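Local structure of UPF0033 domain-containing protein (Desulfitobacterium hafniense, 3HZ7) at residues R42-L45 with Q46-A49. The protein is of unknown function, but its N-terminal TusA-like domain probably carries sulfur as a cysteine persulfide. Numbering follows the deposited sequence.
Sequences RQNL and QKMA
Gln46 lies one turn after Arg42 on helix 39-52, and its OE1 reaches the edge of the Arg42 guanidinium, near its plane and 3.6 Å from Arg42 NH2, a loose polar approach. The amide and guanidinium planes are tilted steeply, 77° apart, which rules out parallel stacking. Arg42 reaches this place because CG lies anti to its backbone N (chi1 -176°) and the chain then bends at chi2 and chi3; Gln43 CG lies 3.7 Å above the guanidinium plane, over its centre. On the exposed side, Lys47 runs alongside Gln43, its NZ 3.9 Å from Gln43 CB; a long flexible chain suits this surface. The side chains of buried Leu45 and of Met48, a selenomethionine, lie side by side, Leu45 CD2 to Met48 CE 4.2 Å; apolar chains suit both places, since each reaches strand 66-71 and helix 13-23. Four i to i+4 backbone bonds run beneath, the first from Gln46 N to Arg42 O at 2.8 Å. Farther out, Asp39 forms a salt bridge with Arg42 NH1, Tyr58 adds a cation-pi contact, and Gln46 NE2 is hydrogen-bonded to Ser56 OG on strand 55-60. An alanine in place of Gln46 would probably leave Ser56 without its amide partner and the guanidinium edge without its carbonyl neighbour. Glutamine suits its place because one amide serves both: NE2 links helix to sheet, while the partial negative charge on OE1 probably complements the cation.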
ATOM      1  N   ARG A  42       1.645   7.998   1.227  1.00 27.60           N
ATOM      2  CA  ARG A  42       0.531   7.361   1.933  1.00 22.37           C
ATOM      3  C   ARG A  42      -0.773   7.808   1.275  1.00 26.12           C
ATOM      4  O   ARG A  42      -1.665   6.992   0.931  1.00 20.22           O
ATOM      5  CB  ARG A  42       0.608   7.744   3.426  1.00 26.15           C
ATOM      6  CG  ARG A  42      -0.440   7.061   4.309  1.00 23.93           C
ATOM      7  CD  ARG A  42      -1.741   7.901   4.380  1.00 28.12           C
ATOM      8  NE  ARG A  42      -1.357   9.218   4.869  1.00 31.82           N
ATOM      9  CZ  ARG A  42      -2.141  10.287   4.939  1.00 35.99           C
ATOM     10  NH1 ARG A  42      -1.631  11.424   5.398  1.00 35.39           N
ATOM     11  NH2 ARG A  42      -3.411  10.221   4.573  1.00 32.73           N
ATOM     12  N   GLN A  43      -0.880   9.117   1.044  1.00 27.33           N
ATOM     13  CA  GLN A  43      -2.067   9.649   0.393  1.00 30.44           C
ATOM     14  C   GLN A  43      -2.272   9.049  -0.977  1.00 23.97           C
ATOM     15  O   GLN A  43      -3.395   8.702  -1.379  1.00 29.36           O
ATOM     16  CB  GLN A  43      -1.943  11.176   0.216  1.00 39.66           C
ATOM     17  CG  GLN A  43      -1.719  11.951   1.495  1.00 48.09           C
ATOM     18  CD  GLN A  43      -1.403  13.404   1.209  1.00 45.21           C
ATOM     19  OE1 GLN A  43      -2.057  14.026   0.392  1.00 44.37           O
ATOM     20  NE2 GLN A  43      -0.398  13.941   1.881  1.00 50.96           N
ATOM     21  N   ASN A  44      -1.191   8.966  -1.733  1.00 27.33           N
ATOM     22  CA  ASN A  44      -1.297   8.401  -3.072  1.00 30.26           C
ATOM     23  C   ASN A  44      -1.747   6.939  -3.001  1.00 19.52           C
ATOM     24  O   ASN A  44      -2.606   6.501  -3.767  1.00 22.12           O
ATOM     25  CB  ASN A  44       0.046   8.550  -3.817  1.00 26.30           C
ATOM     26  CG  ASN A  44       0.294   9.980  -4.203  1.00 37.79           C
ATOM     27  OD1 ASN A  44      -0.657  10.767  -4.258  1.00 33.25           O
ATOM     28  ND2 ASN A  44       1.554  10.338  -4.476  1.00 37.80           N
ATOM     29  N   LEU A  45      -1.169   6.209  -2.059  1.00 21.94           N
ATOM     30  CA  LEU A  45      -1.562   4.804  -1.863  1.00 24.54           C
ATOM     31  C   LEU A  45      -3.038   4.682  -1.491  1.00 24.87           C
ATOM     32  O   LEU A  45      -3.707   3.791  -2.015  1.00 21.69           O
ATOM     33  CB  LEU A  45      -0.658   4.146  -0.800  1.00 17.39           C
ATOM     34  CG  LEU A  45       0.764   3.790  -1.267  1.00 18.02           C
ATOM     35  CD1 LEU A  45       1.656   3.563  -0.014  1.00 16.73           C
ATOM     36  CD2 LEU A  45       0.729   2.541  -2.166  1.00 25.34           C
ATOM     37  N   GLN A  46      -3.568   5.562  -0.612  1.00 29.41           N
ATOM     38  CA  GLN A  46      -4.996   5.468  -0.255  1.00 24.55           C
ATOM     39  C   GLN A  46      -5.945   5.861  -1.388  1.00 21.50           C
ATOM     40  O   GLN A  46      -7.011   5.247  -1.590  1.00 24.58           O
ATOM     41  CB  GLN A  46      -5.324   6.294   1.000  1.00 29.03           C
ATOM     42  CG  GLN A  46      -4.660   5.733   2.245  1.00 27.88           C
ATOM     43  CD  GLN A  46      -5.332   6.144   3.531  1.00 32.67           C
ATOM     44  OE1 GLN A  46      -5.415   7.331   3.867  1.00 29.26           O
ATOM     45  NE2 GLN A  46      -5.800   5.139   4.277  1.00 21.29           N
ATOM     46  N   LYS A  47      -5.561   6.867  -2.153  1.00 28.12           N
ATOM     47  CA  LYS A  47      -6.406   7.294  -3.303  1.00 30.82           C
ATOM     48  C   LYS A  47      -6.483   6.155  -4.330  1.00 28.94           C
ATOM     49  O   LYS A  47      -7.548   5.888  -4.926  1.00 26.65           O
ATOM     50  CB  LYS A  47      -5.820   8.554  -3.965  1.00 33.32           C
ATOM     51  CG  LYS A  47      -5.614   9.751  -2.959  1.00 35.40           C
ATOM     52  CD  LYS A  47      -6.077  11.069  -3.566  1.00 42.55           C
ATOM     53  CE  LYS A  47      -5.810  12.292  -2.690  1.00 51.35           C
ATOM     54  NZ  LYS A  47      -4.344  12.572  -2.515  1.00 52.36           N
HETATM   55  N   MSE A  48      -5.359   5.459  -4.525  1.00 30.48           N
HETATM   56  CA  MSE A  48      -5.329   4.320  -5.461  1.00 24.89           C
HETATM   57  C   MSE A  48      -6.173   3.216  -4.902  1.00 28.66           C
HETATM   58  O   MSE A  48      -6.920   2.555  -5.641  1.00 26.34           O
HETATM   59  CB  MSE A  48      -3.875   3.843  -5.677  1.00 31.13           C
HETATM   60  CG  MSE A  48      -3.742   2.602  -6.561  1.00 38.04           C
HETATM   61 SE   MSE A  48      -3.887   0.846  -5.599  1.00 39.79          SE
HETATM   62  CE  MSE A  48      -2.194   0.978  -4.694  1.00 15.10           C
ATOM     63  N   ALA A  49      -6.095   3.000  -3.579  1.00 27.95           N
ATOM     64  CA  ALA A  49      -6.903   1.919  -2.984  1.00 30.36           C
ATOM     65  C   ALA A  49      -8.416   2.246  -3.122  1.00 30.79           C
ATOM     66  O   ALA A  49      -9.228   1.384  -3.493  1.00 27.82           O
ATOM     67  CB  ALA A  49      -6.534   1.735  -1.481  1.00 24.04           C
TER